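Local coordinates for imidazoleglycerol-phosphate dehydratase (Pyrococcus furiosus, PDB 5DNL), which catalyses the dehydration of imidazoleglycerol phosphate to imidazoleacetol phosphate, the sixth step of histidine biosynthesis, in an assembly of 24 subunits, at residues A[72-76]-A[168-172]; A[91-95]-A[158-163]; A[10-14]-A[61-66]. One frame throughout, in Å; residues are numbered along the deposited sequence.

Interaction 1: residues A[72-76]-A[168-172]. With 5DL ([(2S)-2-hydroxy-3-(1H-1,2,4-triazol-1-yl)propyl]phosphonic acid), chain I.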
ATOM      1  N   GLU A  72      34.207  29.850 -39.499  1.00 22.46           N
ATOM      2  CA  GLU A  72      34.874  28.572 -39.685  1.00 24.61           C
ATOM      3  C   GLU A  72      35.155  27.910 -38.340  1.00 20.49           C
ATOM      4  O   GLU A  72      34.897  26.724 -38.164  1.00 28.98           O
ATOM      5  CB  GLU A  72      36.185  28.779 -40.448  1.00 36.21           C
ATOM      6  CG  GLU A  72      36.944  27.511 -40.802  1.00 71.49           C
ATOM      7  CD  GLU A  72      38.296  27.825 -41.404  1.00175.63           C
ATOM      8  OE1 GLU A  72      39.315  27.376 -40.843  1.00 55.34           O
ATOM      9  OE2 GLU A  72      38.338  28.547 -42.421  1.00 55.15           O
ATOM     10  N   LYS A  73      35.679  28.690 -37.414  1.00 20.94           N
ATOM     11  CA  LYS A  73      35.984  28.233 -36.064  1.00 19.79           C
ATOM     12  C   LYS A  73      35.044  28.972 -35.136  1.00 19.50           C
ATOM     13  O   LYS A  73      35.057  30.204 -35.073  1.00 18.10           O
ATOM     14  CB  LYS A  73      37.428  28.557 -35.705  1.00 21.71           C
ATOM     15  CG  LYS A  73      38.416  27.848 -36.617  1.00 26.13           C
ATOM     16  CD  LYS A  73      39.843  28.272 -36.322  1.00 34.04           C
ATOM     17  CE  LYS A  73      40.778  27.776 -37.408  1.00 57.44           C
ATOM     18  NZ  LYS A  73      42.197  28.006 -37.042  1.00 95.69           N
ATOM     19  N   PHE A  74      34.248  28.219 -34.372  1.00 17.00           N
ATOM     20  CA  PHE A  74      33.220  28.810 -33.517  1.00 15.67           C
ATOM     21  C   PHE A  74      33.276  28.192 -32.125  1.00 14.00           C
ATOM     22  O   PHE A  74      33.793  27.084 -31.945  1.00 15.51           O
ATOM     23  CB  PHE A  74      31.824  28.656 -34.138  1.00 15.69           C
ATOM     24  CG  PHE A  74      31.517  27.268 -34.583  1.00 15.20           C
ATOM     25  CD1 PHE A  74      30.948  26.349 -33.716  1.00 15.02           C
ATOM     26  CD2 PHE A  74      31.811  26.850 -35.877  1.00 19.14           C
ATOM     27  CE1 PHE A  74      30.688  25.061 -34.129  1.00 18.17           C
ATOM     28  CE2 PHE A  74      31.542  25.560 -36.299  1.00 19.92           C
ATOM     29  CZ  PHE A  74      30.983  24.654 -35.411  1.00 19.91           C
ATOM     30  N   THR A  75      32.720  28.928 -31.161  1.00 15.34           N
ATOM     31  CA  THR A  75      32.835  28.639 -29.734  1.00 13.57           C
ATOM     32  C   THR A  75      32.139  27.306 -29.361  1.00 12.89           C
ATOM     33  O   THR A  75      32.582  26.628 -28.429  1.00 13.86           O
ATOM     34  CB  THR A  75      32.281  29.840 -28.941  1.00 18.75           C
ATOM     35  OG1 THR A  75      33.158  30.979 -29.158  1.00 19.87           O
ATOM     36  CG2 THR A  75      32.196  29.583 -27.446  1.00 19.28           C
ATOM     37  N   ARG A  76      31.092  26.949 -30.106  1.00 12.51           N
ATOM     38  CA  ARG A  76      30.426  25.614 -30.094  1.00 11.88           C
ATOM     39  C   ARG A  76      29.426  25.457 -28.932  1.00 12.63           C
ATOM     40  O   ARG A  76      28.307  25.005 -29.149  1.00 12.89           O
ATOM     41  CB  ARG A  76      31.428  24.448 -30.097  1.00 12.54           C
ATOM     42  CG  ARG A  76      30.774  23.081 -30.043  1.00 12.96           C
ATOM     43  CD  ARG A  76      31.799  21.973 -30.026  1.00 14.17           C
ATOM     44  NE  ARG A  76      31.120  20.709 -29.733  1.00 13.08           N
ATOM     45  CZ  ARG A  76      31.723  19.549 -29.463  1.00 12.73           C
ATOM     46  NH1 ARG A  76      33.056  19.422 -29.509  1.00 14.08           N
ATOM     47  NH2 ARG A  76      30.975  18.494 -29.187  1.00 14.49           N
ATOM     48  N   ARG A 168      40.083  28.150 -32.452  1.00 20.81           N
ATOM     49  CA  ARG A 168      40.358  26.766 -32.842  1.00 23.60           C
ATOM     50  C   ARG A 168      39.079  26.018 -33.191  1.00 17.66           C
ATOM     51  O   ARG A 168      37.970  26.483 -32.880  1.00 18.47           O
ATOM     52  CB  ARG A 168      41.092  26.040 -31.697  1.00 21.10           C
ATOM     53  CG  ARG A 168      40.269  25.936 -30.425  1.00 22.30           C
ATOM     54  CD  ARG A 168      41.002  25.331 -29.236  1.00 24.18           C
ATOM     55  NE  ARG A 168      40.093  25.286 -28.089  1.00 24.63           N
ATOM     56  CZ  ARG A 168      40.373  24.765 -26.893  1.00 18.08           C
ATOM     57  NH1 ARG A 168      39.415  24.765 -25.964  1.00 26.68           N
ATOM     58  NH2 ARG A 168      41.557  24.257 -26.636  1.00 24.18           N
ATOM     59  N   VAL A 169      39.242  24.868 -33.833  1.00 19.64           N
ATOM     60  CA  VAL A 169      38.167  23.885 -33.973  1.00 18.73           C
ATOM     61  C   VAL A 169      37.952  23.289 -32.570  1.00 18.30           C
ATOM     62  O   VAL A 169      38.871  22.685 -31.985  1.00 17.96           O
ATOM     63  CB  VAL A 169      38.521  22.766 -34.971  1.00 22.44           C
ATOM     64  CG1 VAL A 169      37.440  21.692 -34.993  1.00 25.70           C
ATOM     65  CG2 VAL A 169      38.734  23.343 -36.373  1.00 27.71           C
ATOM     66  N   GLU A 170      36.753  23.472 -32.020  1.00 15.79           N
ATOM     67  CA  GLU A 170      36.513  23.160 -30.616  1.00 14.68           C
ATOM     68  C   GLU A 170      36.105  21.695 -30.422  1.00 17.12           C
ATOM     69  O   GLU A 170      35.012  21.399 -29.948  1.00 15.83           O
ATOM     70  CB  GLU A 170      35.443  24.113 -30.056  1.00 14.86           C
ATOM     71  CG  GLU A 170      35.901  25.562 -29.963  1.00 20.21           C
ATOM     72  CD  GLU A 170      36.880  25.823 -28.806  1.00 24.58           C
ATOM     73  OE1 GLU A 170      36.963  25.010 -27.863  1.00 29.33           O
ATOM     74  OE2 GLU A 170      37.540  26.895 -28.830  1.00 34.40           O
ATOM     75  N   SER A 171      37.009  20.779 -30.762  1.00 15.61           N
ATOM     76  CA  SER A 171      36.818  19.354 -30.529  1.00 12.18           C
ATOM     77  C   SER A 171      38.146  18.664 -30.419  1.00 15.12           C
ATOM     78  O   SER A 171      39.008  18.869 -31.269  1.00 16.77           O
ATOM     79  CB  SER A 171      36.058  18.718 -31.672  1.00 15.08           C
ATOM     80  OG  SER A 171      35.900  17.319 -31.473  1.00 14.98           O
ATOM     81  N   THR A 172      38.282  17.785 -29.439  1.00 13.34           N
ATOM     82  CA  THR A 172      39.484  16.979 -29.298  1.00 14.57           C
ATOM     83  C   THR A 172      39.669  16.005 -30.448  1.00 15.90           C
ATOM     84  O   THR A 172      40.796  15.539 -30.661  1.00 16.89           O
ATOM     85  CB  THR A 172      39.487  16.180 -27.991  1.00 14.75           C
ATOM     86  OG1 THR A 172      38.306  15.366 -27.899  1.00 14.87           O
ATOM     87  CG2 THR A 172      39.567  17.105 -26.789  1.00 14.71           C
TER
HETATM   88  N1  5DL I 203      32.431  10.502 -27.194  1.00 13.45           N
HETATM   89  C3  5DL I 203      30.700  11.425 -28.327  1.00 12.64           C
HETATM   90  N2  5DL I 203      31.896  11.619 -27.786  1.00 12.06           N
HETATM   91  C8  5DL I 203      34.441  14.376 -28.522  1.00 12.64           C
HETATM   92  C7  5DL I 203      33.874  12.947 -28.573  1.00 13.09           C
HETATM   93  C6  5DL I 203      32.591  12.896 -27.797  1.00 11.93           C
HETATM   94  C5  5DL I 203      31.471   9.581 -27.410  1.00 10.73           C
HETATM   95  O10 5DL I 203      32.882  15.120 -30.580  1.00 13.86           O
HETATM   96  P9  5DL I 203      33.407  15.660 -29.290  1.00 13.00           P
HETATM   97  O11 5DL I 203      34.300  16.875 -29.496  1.00 13.71           O
HETATM   98  O12 5DL I 203      32.285  15.985 -28.311  1.00 13.33           O
HETATM   99  O13 5DL I 203      34.816  12.027 -28.008  1.00 16.03           O
HETATM  100  N4  5DL I 203      30.433  10.132 -28.089  1.00 12.12           N
HETATM  101  O   HOH W   1      35.194  25.400 -33.513  1.00 26.20           O
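The phosphonate-binding end of the inhibitor pocket is built where R76 meets E170 and S171. The guanidinium of R76 works edge-on: NH1 gives one N-H to E170 O in its plane at 2.8 Å (165°) and the other to O11 of the ligand, while NH2 reaches O12 at 3.0 Å. Arginine suits this place because two nitrogens can meet two phosphonate oxygens while the bonds to E170 O and, through NE, to D94 help hold the plane's rotation. With CG anti to the backbone N (chi1 178°), the extended chain carries the guanidinium past E170 to the phosphonate. S171 OG adds a short bond to O11, 2.6 Å. R98, K173 and, from a second subunit, K153 also hydrogen-bond the ligand. E170 centres an inverse gamma turn; R168 grips its carboxylate side-on, NE to OE2 in a salt bridge (3.1 Å, from above the carboxylate plane) and NH1 to OE1. E170 OE2 also bonds S166 OG, and R168 NH1 bonds F36 O of a second subunit, whose ring makes a cation-pi contact with R168. One water joins the loops, donating to F74 O and R168 O, accepting from E170 N. Alongside, K73 CB rests 3.5 Å from R168 O.

Interaction 2: residues A[91-95]-A[158-163]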
ATOM      1  N   VAL A  91      18.836  26.323 -20.673  1.00 12.25           N
ATOM      2  CA  VAL A  91      19.010  26.017 -22.079  1.00 11.41           C
ATOM      3  C   VAL A  91      20.487  25.759 -22.299  1.00 11.39           C
ATOM      4  O   VAL A  91      21.333  26.575 -21.919  1.00 13.18           O
ATOM      5  CB  VAL A  91      18.529  27.154 -22.992  1.00 12.38           C
ATOM      6  CG1 VAL A  91      18.794  26.790 -24.460  1.00 14.03           C
ATOM      7  CG2 VAL A  91      17.064  27.402 -22.749  1.00 13.59           C
ATOM      8  N   SER A  92      20.805  24.603 -22.872  1.00 11.28           N
ATOM      9  CA  SER A  92      22.198  24.241 -23.119  1.00 11.88           C
ATOM     10  C   SER A  92      22.352  23.781 -24.547  1.00 14.98           C
ATOM     11  O   SER A  92      21.605  22.892 -25.000  1.00 14.09           O
ATOM     12  CB  SER A  92      22.625  23.132 -22.146  1.00 16.04           C
ATOM     13  OG  SER A  92      23.994  22.748 -22.326  1.00 21.58           O
ATOM     14  N   VAL A  93      23.315  24.375 -25.267  1.00 11.40           N
ATOM     15  CA  VAL A  93      23.529  24.109 -26.681  1.00 12.33           C
ATOM     16  C   VAL A  93      24.960  23.657 -26.916  1.00 13.41           C
ATOM     17  O   VAL A  93      25.899  24.213 -26.348  1.00 12.48           O
ATOM     18  CB  VAL A  93      23.238  25.374 -27.525  1.00 15.03           C
ATOM     19  CG1 VAL A  93      23.640  25.180 -28.992  1.00 23.28           C
ATOM     20  CG2 VAL A  93      21.781  25.774 -27.419  1.00 14.83           C
ATOM     21  N   ASP A  94      25.116  22.638 -27.755  1.00 11.88           N
ATOM     22  CA  ASP A  94      26.415  22.219 -28.280  1.00 11.69           C
ATOM     23  C   ASP A  94      26.246  22.101 -29.793  1.00 12.99           C
ATOM     24  O   ASP A  94      25.512  21.218 -30.265  1.00 12.90           O
ATOM     25  CB  ASP A  94      26.836  20.898 -27.624  1.00 11.85           C
ATOM     26  CG  ASP A  94      28.006  20.239 -28.284  1.00 16.82           C
ATOM     27  OD1 ASP A  94      28.564  20.819 -29.232  1.00 16.00           O
ATOM     28  OD2 ASP A  94      28.367  19.109 -27.857  1.00 14.87           O
ATOM     29  N   ILE A  95      26.918  22.970 -30.567  1.00 11.26           N
ATOM     30  CA  ILE A  95      26.884  22.905 -32.017  1.00 11.95           C
ATOM     31  C   ILE A  95      27.846  21.789 -32.438  1.00 14.25           C
ATOM     32  O   ILE A  95      28.981  21.996 -32.873  1.00 13.86           O
ATOM     33  CB  ILE A  95      27.182  24.273 -32.682  1.00 12.79           C
ATOM     34  CG1 ILE A  95      26.264  25.351 -32.092  1.00 14.02           C
ATOM     35  CG2 ILE A  95      27.000  24.184 -34.178  1.00 14.60           C
ATOM     36  CD1 ILE A  95      26.494  26.754 -32.640  1.00 16.71           C
ATOM     37  N   ALA A 158      21.983  31.484 -25.355  1.00 12.41           N
ATOM     38  CA  ALA A 158      22.922  30.376 -25.476  1.00 12.45           C
ATOM     39  C   ALA A 158      23.611  30.374 -26.818  1.00 13.49           C
ATOM     40  O   ALA A 158      24.836  30.167 -26.904  1.00 13.80           O
ATOM     41  CB  ALA A 158      22.227  29.039 -25.223  1.00 13.71           C
ATOM     42  N   LEU A 159      22.840  30.621 -27.869  1.00 12.98           N
ATOM     43  CA  LEU A 159      23.389  30.662 -29.217  1.00 11.93           C
ATOM     44  C   LEU A 159      24.225  31.919 -29.447  1.00 16.32           C
ATOM     45  O   LEU A 159      25.174  31.873 -30.224  1.00 15.57           O
ATOM     46  CB  LEU A 159      22.315  30.489 -30.291  1.00 13.76           C
ATOM     47  CG  LEU A 159      21.848  29.032 -30.458  1.00 18.08           C
ATOM     48  CD1 LEU A 159      20.494  28.962 -31.111  1.00 15.87           C
ATOM     49  CD2 LEU A 159      22.875  28.210 -31.235  1.00 17.20           C
ATOM     50  N   ARG A 160      23.931  33.008 -28.742  1.00 13.74           N
ATOM     51  CA  ARG A 160      24.827  34.186 -28.807  1.00 13.74           C
ATOM     52  C   ARG A 160      26.256  33.755 -28.462  1.00 17.02           C
ATOM     53  O   ARG A 160      27.220  34.158 -29.128  1.00 18.42           O
ATOM     54  CB  ARG A 160      24.364  35.284 -27.849  1.00 15.10           C
ATOM     55  CG  ARG A 160      25.204  36.569 -27.898  1.00 16.34           C
ATOM     56  CD  ARG A 160      24.991  37.457 -26.689  1.00 23.74           C
ATOM     57  NE  ARG A 160      23.610  37.839 -26.444  1.00 29.11           N
ATOM     58  CZ  ARG A 160      23.185  38.520 -25.372  1.00200.00           C
ATOM     59  NH1 ARG A 160      24.043  38.927 -24.438  1.00 46.40           N
ATOM     60  NH2 ARG A 160      21.888  38.802 -25.221  1.00 34.52           N
ATOM     61  N   VAL A 161      26.404  32.931 -27.437  1.00 12.34           N
ATOM     62  CA  VAL A 161      27.711  32.466 -26.971  1.00 13.72           C
ATOM     63  C   VAL A 161      28.286  31.425 -27.939  1.00 15.98           C
ATOM     64  O   VAL A 161      29.457  31.485 -28.340  1.00 16.67           O
ATOM     65  CB  VAL A 161      27.611  31.858 -25.561  1.00 15.47           C
ATOM     66  CG1 VAL A 161      28.934  31.279 -25.089  1.00 16.79           C
ATOM     67  CG2 VAL A 161      27.096  32.880 -24.561  1.00 20.41           C
ATOM     68  N   ALA A 162      27.476  30.445 -28.309  1.00 12.38           N
ATOM     69  CA  ALA A 162      27.944  29.301 -29.094  1.00 12.99           C
ATOM     70  C   ALA A 162      28.361  29.631 -30.523  1.00 13.13           C
ATOM     71  O   ALA A 162      29.190  28.906 -31.096  1.00 14.41           O
ATOM     72  CB  ALA A 162      26.885  28.197 -29.121  1.00 13.11           C
ATOM     73  N   THR A 163      27.789  30.695 -31.104  1.00 14.27           N
ATOM     74  CA  THR A 163      28.018  31.039 -32.511  1.00 14.01           C
ATOM     75  C   THR A 163      29.145  32.064 -32.676  1.00 16.51           C
ATOM     76  O   THR A 163      29.454  32.440 -33.802  1.00 19.88           O
ATOM     77  CB  THR A 163      26.734  31.576 -33.183  1.00 15.10           C
ATOM     78  OG1 THR A 163      26.293  32.757 -32.507  1.00 16.29           O
ATOM     79  CG2 THR A 163      25.622  30.527 -33.164  1.00 16.80           C
TER
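Apolar contacts carry the meeting of V91, V93 and I95 with one side of the helix end at A158, L159 and A162. A158 CB faces two valines, 4.0 Å from V93 CG2 and 4.2 Å from V91 CG1, and so small a side chain lets the helix lie close to the strand. V93 divides its branches: with CG1 anti to the backbone N (chi1 172°), that methyl meets L159 CD2 at 3.8 Å, the two side chains crossing at about a right angle, while CG2 is left for A158. I95 reaches farther along the helix with its terminal methyl. Its CD1 stands 3.8 Å from A162 CB and also touches L159 CD2. Beta-branched valines suit the extended backbone, and the longer isoleucine reaches the last turn just where the strand gives way to loop.

The elements belong to a helix-on-sheet layer in which helix 144-162 packs on the sheet containing strand 87-94. Strand 91-94 and helix 158-162 run in nearly the same direction, 28° apart, with their axes 8.5 Å from each other at closest approach. L159 extends the layer to F34 and L38 of helix 25-38, and both L159 and I95 touch L130 of helix 116-130. S92 and D94 point to the other face of the strand, where S92 OG is hydrogen-bonded to N79.

No hydrogen bond crosses between the segments; within the helical one, T163 N and T163 OG1 both bind L159 O, arriving from opposite faces of its carbonyl plane, and the hydroxyl bond is 2.7 Å long. Threonine thus satisfies its own hydroxyl on the backbone while keeping CG2 for I95, 3.9 Å from CD1.

Interaction 3: residues A[10-14]-A[61-66]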
ATOM      1  N   ILE A  10       9.301  29.624 -46.209  1.00 16.32           N
ATOM      2  CA  ILE A  10       9.921  30.374 -45.137  1.00 16.48           C
ATOM      3  C   ILE A  10      11.202  31.043 -45.614  1.00 17.02           C
ATOM      4  O   ILE A  10      12.026  30.413 -46.278  1.00 17.58           O
ATOM      5  CB  ILE A  10      10.246  29.421 -43.974  1.00 16.14           C
ATOM      6  CG1 ILE A  10       8.927  28.853 -43.409  1.00 28.75           C
ATOM      7  CG2 ILE A  10      11.013  30.165 -42.886  1.00 20.02           C
ATOM      8  CD1 ILE A  10       9.118  27.706 -42.471  1.00 39.92           C
ATOM      9  N   ILE A  11      11.359  32.314 -45.237  1.00 17.35           N
ATOM     10  CA  ILE A  11      12.600  33.045 -45.444  1.00 20.52           C
ATOM     11  C   ILE A  11      13.124  33.505 -44.092  1.00 17.82           C
ATOM     12  O   ILE A  11      12.387  34.126 -43.320  1.00 19.03           O
ATOM     13  CB  ILE A  11      12.382  34.267 -46.365  1.00 23.61           C
ATOM     14  CG1 ILE A  11      12.025  33.796 -47.782  1.00 31.40           C
ATOM     15  CG2 ILE A  11      13.631  35.148 -46.384  1.00 25.27           C
ATOM     16  CD1 ILE A  11      11.391  34.865 -48.656  1.00 34.60           C
ATOM     17  N   VAL A  12      14.378  33.179 -43.799  1.00 18.43           N
ATOM     18  CA  VAL A  12      15.082  33.691 -42.624  1.00 17.58           C
ATOM     19  C   VAL A  12      16.377  34.340 -43.086  1.00 20.72           C
ATOM     20  O   VAL A  12      17.242  33.660 -43.641  1.00 23.12           O
ATOM     21  CB  VAL A  12      15.419  32.568 -41.617  1.00 18.99           C
ATOM     22  CG1 VAL A  12      16.312  33.106 -40.491  1.00 20.39           C
ATOM     23  CG2 VAL A  12      14.146  31.931 -41.071  1.00 17.99           C
ATOM     24  N   GLU A  13      16.505  35.644 -42.825  1.00 20.72           N
ATOM     25  CA  GLU A  13      17.705  36.422 -43.199  1.00 20.72           C
ATOM     26  C   GLU A  13      18.315  37.057 -41.961  1.00 23.93           C
ATOM     27  O   GLU A  13      17.759  38.000 -41.416  1.00 27.48           O
ATOM     28  CB  GLU A  13      17.350  37.493 -44.229  1.00 25.01           C
ATOM     29  CG  GLU A  13      16.941  36.931 -45.574  1.00 32.63           C
ATOM     30  CD  GLU A  13      16.604  38.017 -46.576  1.00 46.07           C
ATOM     31  OE1 GLU A  13      15.581  38.707 -46.386  1.00 37.65           O
ATOM     32  OE2 GLU A  13      17.358  38.175 -47.556  1.00 73.51           O
ATOM     33  N   ILE A  14      19.436  36.507 -41.505  1.00 19.83           N
ATOM     34  CA  ILE A  14      20.110  36.999 -40.310  1.00 22.98           C
ATOM     35  C   ILE A  14      20.973  38.210 -40.671  1.00 25.48           C
ATOM     36  O   ILE A  14      21.642  38.222 -41.701  1.00 29.71           O
ATOM     37  CB  ILE A  14      20.955  35.888 -39.641  1.00 28.20           C
ATOM     38  CG1 ILE A  14      20.032  34.730 -39.231  1.00 28.83           C
ATOM     39  CG2 ILE A  14      21.718  36.430 -38.433  1.00 31.86           C
ATOM     40  CD1 ILE A  14      20.755  33.485 -38.765  1.00 29.54           C
ATOM     41  N   THR A  61      14.662  26.103 -40.850  1.00 13.32           N
ATOM     42  CA  THR A  61      15.204  27.167 -41.708  1.00 13.16           C
ATOM     43  C   THR A  61      16.090  28.112 -40.886  1.00 16.32           C
ATOM     44  O   THR A  61      17.169  28.506 -41.335  1.00 14.95           O
ATOM     45  CB  THR A  61      14.074  27.934 -42.412  1.00 12.96           C
ATOM     46  OG1 THR A  61      13.195  27.016 -43.051  1.00 14.44           O
ATOM     47  CG2 THR A  61      14.639  28.895 -43.483  1.00 15.56           C
ATOM     48  N   LEU A  62      15.659  28.455 -39.678  1.00 12.94           N
ATOM     49  CA  LEU A  62      16.472  29.247 -38.758  1.00 12.26           C
ATOM     50  C   LEU A  62      17.785  28.521 -38.448  1.00 13.63           C
ATOM     51  O   LEU A  62      18.860  29.121 -38.431  1.00 14.33           O
ATOM     52  CB  LEU A  62      15.703  29.548 -37.471  1.00 15.30           C
ATOM     53  CG  LEU A  62      16.438  30.262 -36.339  1.00 13.94           C
ATOM     54  CD1 LEU A  62      16.970  31.620 -36.775  1.00 15.42           C
ATOM     55  CD2 LEU A  62      15.530  30.412 -35.131  1.00 17.75           C
ATOM     56  N   GLY A  63      17.715  27.217 -38.173  1.00 12.67           N
ATOM     57  CA  GLY A  63      18.926  26.443 -37.946  1.00 13.14           C
ATOM     58  C   GLY A  63      19.893  26.468 -39.117  1.00 12.44           C
ATOM     59  O   GLY A  63      21.097  26.618 -38.929  1.00 13.36           O
ATOM     60  N   GLU A  64      19.357  26.270 -40.306  1.00 13.44           N
ATOM     61  CA  GLU A  64      20.172  26.303 -41.522  1.00 13.42           C
ATOM     62  C   GLU A  64      20.789  27.682 -41.698  1.00 16.02           C
ATOM     63  O   GLU A  64      21.961  27.796 -42.076  1.00 15.28           O
ATOM     64  CB  GLU A  64      19.317  25.969 -42.731  1.00 16.19           C
ATOM     65  CG  GLU A  64      18.874  24.516 -42.796  1.00 17.45           C
ATOM     66  CD  GLU A  64      17.953  24.249 -43.984  1.00 24.97           C
ATOM     67  OE1 GLU A  64      17.387  25.195 -44.590  1.00 32.25           O
ATOM     68  OE2 GLU A  64      17.770  23.076 -44.311  1.00 26.04           O
ATOM     69  N   ALA A  65      20.023  28.720 -41.385  1.00 14.23           N
ATOM     70  CA  ALA A  65      20.515  30.108 -41.506  1.00 13.74           C
ATOM     71  C   ALA A  65      21.626  30.360 -40.514  1.00 15.59           C
ATOM     72  O   ALA A  65      22.666  30.952 -40.857  1.00 17.23           O
ATOM     73  CB  ALA A  65      19.406  31.118 -41.351  1.00 15.27           C
ATOM     74  N   LEU A  66      21.461  29.891 -39.278  1.00 14.06           N
ATOM     75  CA  LEU A  66      22.516  30.024 -38.286  1.00 14.45           C
ATOM     76  C   LEU A  66      23.772  29.255 -38.691  1.00 15.85           C
ATOM     77  O   LEU A  66      24.873  29.735 -38.496  1.00 15.93           O
ATOM     78  CB  LEU A  66      22.039  29.550 -36.911  1.00 15.46           C
ATOM     79  CG  LEU A  66      21.006  30.460 -36.263  1.00 15.25           C
ATOM     80  CD1 LEU A  66      20.219  29.694 -35.203  1.00 18.56           C
ATOM     81  CD2 LEU A  66      21.662  31.678 -35.624  1.00 16.71           C
TER
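The axis of helix 61-66 passes 8.2 Å from that of strand 10-14, inclined to it by 32°. V12 and L62 bring the backbones nearest, and no hydrogen bond joins the two segments. I10, V12 and I14 direct their side chains to the helix. At the start, I10 CG2 packs 3.8 Å from T61 CB. The T61 hydroxyl is bonded to D57 O one turn earlier, so this threonine can sit in a buried apolar layer and offer CG2 to V12 CG2 at 3.9 Å. V12 spreads its two methyls over the helix: CG1, anti to the backbone N (chi1 173°), meets A65 CB at 3.8 Å and L62 CD1 at 4.1 Å, while CG2 also lies against L62 N. A65 is small enough for the strand to approach closely. I14 projects CD1 between A65 and L66, 3.8 Å from A65 CB and 3.7 Å from L66 CD2, and the same methyl rests against the backbone joining these residues. The longer CG1-CD1 arm of isoleucine suits this last position. L62 and L66 also turn to helix 116-130, meeting F122 and L126 respectively, while V12 touches I44 of neighbouring strand 42-48. The result is the packing of a helix on one face of a mixed, largely antiparallel sheet, an alpha+beta layer, here joining the N-terminal sheet to helix 51-69, which carries the manganese ligands H52 and E56 at its start.

From the N terminus, interaction 3 comes first: strand 8-14 meets helix 51-69, closing a loop that contains helix 25-38 and strand 42-48. It is complete before residues 72-76 open interaction 1, whose partner 168-172 lies close to the C terminus. Interaction 2 is nested inside that long loop, tying strand 87-94 of the second sheet to helix 144-162. Interactions 1 and 2 touch directly through R76, whose side chain pairs with D94 and whose backbone O probably bonds I95 N, linking the phosphonate site to the strand. Interactions 2 and 3 meet where L159 packs on L66, bringing the two helix-on-sheet layers together, whereas interactions 1 and 3 do not touch.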